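Side-chain contacts in CG14216 (Drosophila melanogaster, PDB 3P9Y), which dephosphorylates phosphoserine beside a cis-proline in the C-terminal domain of RNA polymerase II, and probably contributes to RNA processing and termination: residues D67-R70 and D71-K75; L122-M125 and H126-M130; A149-A152 and L153-A156; D161-N164 and M165-K168. The protein carries 2 engineered substitutions. All blocks are in the same frame, centred on the assembly; numbering follows the deposited sequence.

Interaction 1 (D67-R70 and D71-K75)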
loop_
_atom_site.group_PDB
_atom_site.type_symbol
_atom_site.label_atom_id
_atom_site.label_comp_id
_atom_site.label_asym_id
_atom_site.label_seq_id
_atom_site.Cartn_x
_atom_site.Cartn_y
_atom_site.Cartn_z
ATOM N N ASP A 67 3.010 -19.927 -2.026
ATOM C CA ASP A 67 4.048 -20.585 -2.808
ATOM C C ASP A 67 5.410 -19.937 -2.592
ATOM O O ASP A 67 6.429 -20.620 -2.575
ATOM C CB ASP A 67 3.691 -20.578 -4.292
ATOM C CG ASP A 67 2.568 -21.537 -4.619
ATOM O OD1 ASP A 67 2.308 -22.438 -3.796
ATOM O OD2 ASP A 67 1.946 -21.391 -5.691
ATOM N N ILE A 68 5.432 -18.619 -2.432
ATOM C CA ILE A 68 6.677 -17.926 -2.129
ATOM C C ILE A 68 7.166 -18.375 -0.758
ATOM O O ILE A 68 8.358 -18.575 -0.548
ATOM C CB ILE A 68 6.494 -16.399 -2.156
ATOM C CG1 ILE A 68 6.089 -15.948 -3.564
ATOM C CG2 ILE A 68 7.773 -15.701 -1.712
ATOM C CD1 ILE A 68 5.760 -14.477 -3.674
ATOM N N TYR A 69 6.223 -18.544 0.163
ATOM C CA TYR A 69 6.508 -19.022 1.513
ATOM C C TYR A 69 7.182 -20.391 1.477
ATOM O O TYR A 69 8.210 -20.604 2.114
ATOM C CB TYR A 69 5.204 -19.119 2.305
ATOM C CG TYR A 69 5.373 -19.528 3.750
ATOM C CD1 TYR A 69 5.262 -18.594 4.770
ATOM C CD2 TYR A 69 5.630 -20.848 4.098
ATOM C CE1 TYR A 69 5.408 -18.959 6.095
ATOM C CE2 TYR A 69 5.779 -21.225 5.425
ATOM C CZ TYR A 69 5.664 -20.273 6.418
ATOM O OH TYR A 69 5.808 -20.629 7.743
ATOM N N ARG A 70 6.584 -21.320 0.735
ATOM C CA ARG A 70 7.129 -22.666 0.600
ATOM C C ARG A 70 8.515 -22.603 -0.012
ATOM O O ARG A 70 9.424 -23.315 0.411
ATOM C CB ARG A 70 6.220 -23.526 -0.277
ATOM C CG ARG A 70 4.944 -23.982 0.407
ATOM C CD ARG A 70 3.957 -24.564 -0.594
ATOM N NE ARG A 70 2.801 -25.170 0.064
ATOM C CZ ARG A 70 2.708 -26.458 0.385
ATOM N NH1 ARG A 70 3.699 -27.297 0.109
ATOM N NH2 ARG A 70 1.615 -26.912 0.983
ATOM N N ASP A 71 8.672 -21.731 -1.003
ATOM C CA ASP A 71 9.933 -21.595 -1.718
ATOM C C ASP A 71 11.079 -21.226 -0.779
ATOM O O ASP A 71 12.153 -21.822 -0.834
ATOM C CB ASP A 71 9.804 -20.532 -2.805
ATOM C CG ASP A 71 11.007 -20.496 -3.721
ATOM O OD1 ASP A 71 11.413 -21.572 -4.206
ATOM O OD2 ASP A 71 11.543 -19.394 -3.956
ATOM N N LEU A 72 10.848 -20.240 0.081
ATOM C CA LEU A 72 11.889 -19.757 0.976
ATOM C C LEU A 72 12.103 -20.731 2.129
ATOM O O LEU A 72 13.196 -20.820 2.684
ATOM C CB LEU A 72 11.528 -18.375 1.526
ATOM C CG LEU A 72 11.350 -17.253 0.500
ATOM C CD1 LEU A 72 11.038 -15.943 1.203
ATOM C CD2 LEU A 72 12.588 -17.109 -0.376
ATOM N N GLU A 73 11.050 -21.455 2.488
ATOM C CA GLU A 73 11.117 -22.397 3.596
ATOM C C GLU A 73 12.061 -23.541 3.253
ATOM O O GLU A 73 12.889 -23.945 4.070
ATOM C CB GLU A 73 9.722 -22.941 3.910
ATOM C CG GLU A 73 9.647 -23.739 5.197
ATOM C CD GLU A 73 8.244 -24.227 5.499
ATOM O OE1 GLU A 73 7.466 -24.441 4.541
ATOM O OE2 GLU A 73 7.920 -24.398 6.693
ATOM N N SER A 74 11.938 -24.053 2.032
ATOM C CA SER A 74 12.777 -25.153 1.577
ATOM C C SER A 74 14.198 -24.668 1.313
ATOM O O SER A 74 15.155 -25.415 1.501
ATOM C CB SER A 74 12.190 -25.798 0.320
ATOM O OG SER A 74 12.126 -24.875 -0.751
ATOM N N LYS A 75 14.334 -23.417 0.881
ATOM C CA LYS A 75 15.652 -22.829 0.665
ATOM C C LYS A 75 16.444 -22.837 1.963
ATOM O O LYS A 75 17.552 -23.367 2.022
ATOM C CB LYS A 75 15.535 -21.392 0.151
ATOM C CG LYS A 75 15.418 -21.268 -1.363
ATOM C CD LYS A 75 15.426 -19.807 -1.793
ATOM C CE LYS A 75 15.665 -19.654 -3.288
ATOM N NZ LYS A 75 14.628 -20.336 -4.108
HETATM O O HOH W 1 7.683 -22.621 8.663
#

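Interaction 2 (L122-M125 and H126-M130)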
loop_
_atom_site.group_PDB
_atom_site.type_symbol
_atom_site.label_atom_id
_atom_site.label_comp_id
_atom_site.label_asym_id
_atom_site.label_seq_id
_atom_site.Cartn_x
_atom_site.Cartn_y
_atom_site.Cartn_z
ATOM N N LEU A 122 4.925 6.434 -10.456
ATOM C CA LEU A 122 4.463 5.355 -11.322
ATOM C C LEU A 122 2.938 5.304 -11.326
ATOM O O LEU A 122 2.314 5.098 -12.368
ATOM C CB LEU A 122 5.047 4.014 -10.867
ATOM C CG LEU A 122 6.547 3.852 -11.137
ATOM C CD1 LEU A 122 7.110 2.638 -10.421
ATOM C CD2 LEU A 122 6.814 3.759 -12.640
ATOM N N VAL A 123 2.343 5.505 -10.155
ATOM C CA VAL A 123 0.897 5.514 -10.026
ATOM C C VAL A 123 0.310 6.671 -10.829
ATOM O O VAL A 123 -0.646 6.489 -11.576
ATOM C CB VAL A 123 0.468 5.637 -8.544
ATOM C CG1 VAL A 123 -0.994 6.026 -8.437
ATOM C CG2 VAL A 123 0.745 4.329 -7.793
ATOM N N VAL A 124 0.890 7.857 -10.677
ATOM C CA VAL A 124 0.373 9.046 -11.344
ATOM C C VAL A 124 0.563 8.931 -12.856
ATOM O O VAL A 124 -0.337 9.247 -13.630
ATOM C CB VAL A 124 1.044 10.327 -10.809
ATOM C CG1 VAL A 124 0.685 11.531 -11.668
ATOM C CG2 VAL A 124 0.640 10.571 -9.355
ATOM N N MET A 125 1.733 8.453 -13.269
ATOM C CA MET A 125 2.024 8.270 -14.682
ATOM C C MET A 125 1.012 7.307 -15.285
ATOM O O MET A 125 0.469 7.558 -16.357
ATOM C CB MET A 125 3.447 7.738 -14.878
ATOM C CG MET A 125 3.878 7.663 -16.333
ATOM S SD MET A 125 5.634 7.307 -16.540
ATOM C CE MET A 125 5.713 5.589 -16.034
ATOM N N HIS A 126 0.741 6.215 -14.581
ATOM C CA HIS A 126 -0.184 5.204 -15.079
ATOM C C HIS A 126 -1.593 5.767 -15.218
ATOM O O HIS A 126 -2.278 5.508 -16.208
ATOM C CB HIS A 126 -0.205 3.981 -14.165
ATOM C CG HIS A 126 -1.203 2.949 -14.584
ATOM N ND1 HIS A 126 -0.948 2.035 -15.581
ATOM C CD2 HIS A 126 -2.467 2.710 -14.166
ATOM C CE1 HIS A 126 -2.011 1.267 -15.753
ATOM N NE2 HIS A 126 -2.946 1.655 -14.907
ATOM N N MET A 127 -2.017 6.543 -14.226
ATOM C CA MET A 127 -3.347 7.135 -14.226
ATOM C C MET A 127 -3.496 8.133 -15.370
ATOM O O MET A 127 -4.550 8.218 -15.999
ATOM C CB MET A 127 -3.602 7.846 -12.897
ATOM C CG MET A 127 -3.903 6.921 -11.722
ATOM S SD MET A 127 -5.492 6.092 -11.887
ATOM C CE MET A 127 -6.605 7.481 -12.090
ATOM N N GLU A 128 -2.437 8.889 -15.629
ATOM C CA GLU A 128 -2.454 9.912 -16.668
ATOM C C GLU A 128 -2.472 9.295 -18.063
ATOM O O GLU A 128 -3.025 9.874 -18.995
ATOM C CB GLU A 128 -1.251 10.846 -16.515
ATOM C CG GLU A 128 -1.404 11.860 -15.390
ATOM C CD GLU A 128 -0.211 12.792 -15.267
ATOM O OE1 GLU A 128 0.891 12.426 -15.736
ATOM O OE2 GLU A 128 -0.372 13.889 -14.692
ATOM N N SER A 129 -1.874 8.116 -18.199
ATOM C CA SER A 129 -1.811 7.431 -19.487
ATOM C C SER A 129 -3.187 6.943 -19.916
ATOM O O SER A 129 -3.386 6.555 -21.065
ATOM C CB SER A 129 -0.856 6.239 -19.412
ATOM O OG SER A 129 -1.514 5.067 -18.945
ATOM N N MET A 130 -4.130 6.950 -18.982
ATOM C CA MET A 130 -5.470 6.431 -19.232
ATOM C C MET A 130 -6.430 7.571 -19.530
ATOM O O MET A 130 -6.547 8.511 -18.746
ATOM C CB MET A 130 -5.965 5.652 -18.011
ATOM C CG MET A 130 -5.030 4.531 -17.567
ATOM S SD MET A 130 -5.535 2.901 -18.146
ATOM C CE MET A 130 -7.115 2.715 -17.322
#

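Interaction 3 (A149-A152 and L153-A156)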
loop_
_atom_site.group_PDB
_atom_site.type_symbol
_atom_site.label_atom_id
_atom_site.label_comp_id
_atom_site.label_asym_id
_atom_site.label_seq_id
_atom_site.Cartn_x
_atom_site.Cartn_y
_atom_site.Cartn_z
ATOM N N ALA A 149 10.236 -3.842 8.520
ATOM C CA ALA A 149 9.059 -4.315 9.241
ATOM C C ALA A 149 8.542 -3.303 10.266
ATOM O O ALA A 149 7.340 -3.079 10.361
ATOM C CB ALA A 149 9.355 -5.653 9.913
ATOM N N GLU A 150 9.443 -2.686 11.024
ATOM C CA GLU A 150 9.033 -1.791 12.103
ATOM C C GLU A 150 8.397 -0.515 11.550
ATOM O O GLU A 150 7.342 -0.081 12.015
ATOM C CB GLU A 150 10.217 -1.419 12.997
ATOM C CG GLU A 150 10.812 -2.579 13.779
ATOM C CD GLU A 150 12.030 -3.175 13.101
ATOM O OE1 GLU A 150 13.130 -3.102 13.691
ATOM O OE2 GLU A 150 11.899 -3.710 11.979
ATOM N N ASP A 151 9.048 0.084 10.563
ATOM C CA ASP A 151 8.562 1.331 9.991
ATOM C C ASP A 151 7.323 1.101 9.131
ATOM O O ASP A 151 6.519 2.006 8.954
ATOM C CB ASP A 151 9.665 2.021 9.189
ATOM C CG ASP A 151 10.689 2.691 10.080
ATOM O OD1 ASP A 151 10.276 3.436 10.994
ATOM O OD2 ASP A 151 11.903 2.473 9.870
ATOM N N ALA A 152 7.152 -0.112 8.618
ATOM C CA ALA A 152 5.946 -0.433 7.863
ATOM C C ALA A 152 4.731 -0.357 8.784
ATOM O O ALA A 152 3.679 0.160 8.407
ATOM C CB ALA A 152 6.056 -1.807 7.233
ATOM N N LEU A 153 4.878 -0.862 10.002
ATOM C CA LEU A 153 3.791 -0.800 10.973
ATOM C C LEU A 153 3.522 0.646 11.386
ATOM O O LEU A 153 2.365 1.055 11.504
ATOM C CB LEU A 153 4.114 -1.646 12.208
ATOM C CG LEU A 153 3.011 -1.634 13.267
ATOM C CD1 LEU A 153 1.732 -2.246 12.711
ATOM C CD2 LEU A 153 3.460 -2.372 14.529
ATOM N N MET A 154 4.588 1.410 11.608
ATOM C CA MET A 154 4.462 2.818 11.967
ATOM C C MET A 154 3.749 3.567 10.848
ATOM O O MET A 154 2.914 4.424 11.096
ATOM C CB MET A 154 5.839 3.443 12.183
ATOM C CG MET A 154 6.667 2.805 13.286
ATOM S SD MET A 154 6.158 3.328 14.932
ATOM C CE MET A 154 4.849 2.155 15.309
ATOM N N GLY A 155 4.095 3.234 9.612
ATOM C CA GLY A 155 3.463 3.834 8.452
ATOM C C GLY A 155 1.982 3.500 8.396
ATOM O O GLY A 155 1.166 4.323 7.984
ATOM N N ALA A 156 1.625 2.294 8.821
ATOM C CA ALA A 156 0.231 1.880 8.787
ATOM C C ALA A 156 -0.576 2.740 9.748
ATOM O O ALA A 156 -1.680 3.157 9.431
ATOM C CB ALA A 156 0.100 0.409 9.137
#

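Interaction 4 (D161-N164 and M165-K168)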
loop_
_atom_site.group_PDB
_atom_site.type_symbol
_atom_site.label_atom_id
_atom_site.label_comp_id
_atom_site.label_asym_id
_atom_site.label_seq_id
_atom_site.Cartn_x
_atom_site.Cartn_y
_atom_site.Cartn_z
ATOM N N ASP A 161 -4.351 7.201 10.307
ATOM C CA ASP A 161 -4.748 8.488 10.873
ATOM C C ASP A 161 -5.150 9.452 9.765
ATOM O O ASP A 161 -6.121 10.198 9.899
ATOM C CB ASP A 161 -3.615 9.108 11.688
ATOM C CG ASP A 161 -3.342 8.360 12.976
ATOM O OD1 ASP A 161 -4.262 7.695 13.498
ATOM O OD2 ASP A 161 -2.202 8.444 13.471
ATOM N N MET A 162 -4.398 9.435 8.670
ATOM C CA MET A 162 -4.681 10.331 7.555
ATOM C C MET A 162 -6.027 9.996 6.914
ATOM O O MET A 162 -6.832 10.885 6.653
ATOM C CB MET A 162 -3.581 10.246 6.506
ATOM C CG MET A 162 -3.800 11.207 5.358
ATOM S SD MET A 162 -2.517 11.121 4.100
ATOM C CE MET A 162 -2.877 9.536 3.345
ATOM N N ILE A 163 -6.266 8.712 6.659
ATOM C CA ILE A 163 -7.501 8.285 6.008
ATOM C C ILE A 163 -8.692 8.545 6.927
ATOM O O ILE A 163 -9.743 8.984 6.486
ATOM C CB ILE A 163 -7.466 6.792 5.624
ATOM C CG1 ILE A 163 -6.323 6.510 4.641
ATOM C CG2 ILE A 163 -8.803 6.369 5.024
ATOM C CD1 ILE A 163 -6.523 7.108 3.255
ATOM N N ASN A 164 -8.513 8.273 8.213
ATOM C CA ASN A 164 -9.551 8.533 9.197
ATOM C C ASN A 164 -9.983 9.998 9.156
ATOM O O ASN A 164 -11.169 10.299 9.192
ATOM C CB ASN A 164 -9.055 8.160 10.594
ATOM C CG ASN A 164 -10.162 8.157 11.620
ATOM O OD1 ASN A 164 -11.173 7.461 11.464
ATOM N ND2 ASN A 164 -9.982 8.935 12.687
ATOM N N MET A 165 -9.008 10.898 9.062
ATOM C CA MET A 165 -9.273 12.331 9.012
ATOM C C MET A 165 -10.108 12.682 7.778
ATOM O O MET A 165 -11.103 13.410 7.856
ATOM C CB MET A 165 -7.945 13.101 8.991
ATOM C CG MET A 165 -8.080 14.602 8.735
ATOM S SD MET A 165 -6.480 15.433 8.521
ATOM C CE MET A 165 -5.864 14.596 7.063
ATOM N N MET A 166 -9.704 12.149 6.636
ATOM C CA MET A 166 -10.372 12.456 5.385
ATOM C C MET A 166 -11.762 11.834 5.312
ATOM O O MET A 166 -12.647 12.377 4.657
ATOM C CB MET A 166 -9.502 12.004 4.220
ATOM C CG MET A 166 -8.233 12.837 4.117
ATOM S SD MET A 166 -7.124 12.240 2.847
ATOM C CE MET A 166 -6.851 10.558 3.389
ATOM N N ALA A 167 -11.951 10.719 6.011
ATOM C CA ALA A 167 -13.235 10.024 6.031
ATOM C C ALA A 167 -14.282 10.837 6.779
ATOM O O ALA A 167 -15.478 10.666 6.564
ATOM C CB ALA A 167 -13.088 8.641 6.668
ATOM N N LYS A 168 -13.831 11.721 7.662
ATOM C CA LYS A 168 -14.744 12.534 8.450
ATOM C C LYS A 168 -15.252 13.746 7.675
ATOM O O LYS A 168 -16.138 14.460 8.146
ATOM C CB LYS A 168 -14.070 12.988 9.743
ATOM C CG LYS A 168 -13.795 11.855 10.722
ATOM C CD LYS A 168 -12.933 12.325 11.885
ATOM C CE LYS A 168 -12.631 11.189 12.847
ATOM N NZ LYS A 168 -11.609 11.586 13.865
#

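Interaction 1 (D67-R70 and D71-K75)
Two donors grip the carbonyl oxygen of D71, a residue whose own N bonds D67 O one turn back in helix 65-82. S74 OG reaches D71 O at 3.1 Å and K75 N at 3.2 Å, both from the same face of the carbonyl plane; the hydroxyl stands well above that plane instead of on a lone pair. A chi1 of 62° turns OG of S74 back toward the preceding turn, an example of a helical serine bonding to a carbonyl three residues earlier. The carboxylate of D71 has its own partners: K75 NZ forms a salt bridge with D71 OD2 at 3.2 Å, approaching from above the carboxylate plane, and the hydroxyl of Y59 bonds the same oxygen, tying the helix to strand 57-59. On another side, E73 meets Y69 by the ring edge, with OE1 3.7 Å from CE2 and near the ring plane, while the carboxylate stands almost perpendicular to the ring, at 81°. A single water bridges the pair, 2.9 Å from Y69 OH and donating to E73 OE2 at 2.7 Å. Replacing E73 by an alanine would probably leave this water without its acceptor and the edge of Y69 without its carboxylate neighbour. On the buried side I68 and L72 face Y59 and L89, with I68 CG2 4.4 Å from L72 CD1.

Interaction 2 (L122-M125 and H126-M130)
Helix 117-128 is the connecting helix of the beta-alpha-beta unit formed with strands 111-114 and 137-142, and its later turns illustrate how one helix divides its faces. On the more open side V124 and E128 lie side by side and point the same way, CG1 of V124 being 3.9 Å from CD of E128. The glutamate sets out with CG beside its backbone N (chi1 -77°), which brings that CG to 3.3 Å from V124 O, the same oxygen that E128 N bonds at 2.9 Å. V124 borders a bound imidazole, probably from the crystallisation liquor. The inner side is apolar: V123 CG1 and M127 CG are loosely apposed at 4.5 Å. V123 packs on I112, T114 and V140, while the bent chain of M127 meets V138 and L196, which E128 also touches. Further along, S129 N bonds M125 O at 3.0 Å and S129 OG donates to H126 O at 2.9 Å, tilted 25° from the carbonyl plane, so the serine holds two successive carbonyls. An apolar face of V123 and M127 against the sheet and a more open, mixed face is the pattern of a crossover helix in the three-layered fold of the low-molecular-weight phosphatase type.

Interaction 3 (A149-A152 and L153-A156)
M154 stands closest over the preceding turn of helix 149-167: its CG lies 3.2 Å from E150 O, the oxygen that M154 N bonds, also at 3.2 Å. With CG beside its backbone N (chi1 -60°), M154 lies over that carbonyl, and bends at chi2 and chi3 then fold the thioether round. The carboxylate of D151 is a looser neighbour, its OD1 4.3 Å from M154 CG. Along the backbone, G155 N bonds D151 O at 2.8 Å and A156 N bonds A152 O at 3.0 Å, whereas L153 N reaches A149 O only weakly, at 3.3 Å. The bonds of the first turn are thus longer than the two that follow. A156 adds a slight touch, its CB being 3.7 Å from A152 O.

One shell further out, the carboxylate of D151 is positioned from before the helix: N148 ND2 bonds its OD2, and V146 touches the side chain. A negative group this near the start of a helix is likely to be eased by the helix's own polarity. At the other end, T160 OG1 bonds A156 O within the same helix. The short side chains of A152 and A156, together with L153, rest on E25 of helix 22-32; A156 also meets F29 of that helix, and A152 touches N21 in the loop preceding it.

Interaction 4 (D161-N164 and M165-K168)
The methyl end of M166 is laid across two residues of the previous turn, M162 and I163. Extended through chi2 (175°) but bent at chi3 (-58°), the M166 chain turns its CE back to lie 3.5 Å from I163 CD1, tighter than usual for two carbons. The same CE sits 3.7 Å from M162 CG and 3.3 Å from M162 O, so one methyl spans an isoleucine tip, a methionine shaft and a backbone carbonyl. M165 comes to M162 from another side, its CE 4.3 Å from M162 CG. In this way the two methionines that follow one another in sequence bring both their methyls to M162, and M162 O still bonds M166 N.

N164 and K168 cross obliquely on the outer side, where the extended lysine chain runs past the asparagine carbonyl: K168 CG is 3.4 Å from N164 O, and K168 CE is 4.1 Å from N164 CG. Shortening N164 to alanine is likely to remove the side chain that K168 CE lies against, leaving the lysine end freer to turn. A167 N still bonds I163 O at 2.8 Å, but N164 O receives weak bonds from A167 N and K168 N, as the helix nears its end. D161 is tied by a salt bridge to R187 of helix 172-187. The unbranched thioethers of M162, M165 and M166 pack between the sheet (V113, L141) and helix 172-187 (F183), held by dispersion and not by directed bonds.

How the interactions relate
Each of the four contacts joins successive turns of one helix, yet their chemistry follows their place in the fold. Interactions 3 and 4 share helix 149-167, their nearest atoms about 5 Å apart: the first joins its start to helix 22-32 largely through small side chains, the second presses methionines against the central sheet and helix 172-187. Interaction 4 has the most buried residues, four of eight. Interaction 2 also faces the central sheet, on a different helix, but is more exposed. Interaction 1 lies farthest out, about 24 Å from the chain's centre and about 38 Å from interaction 4 between centres, and relies most on charge and water.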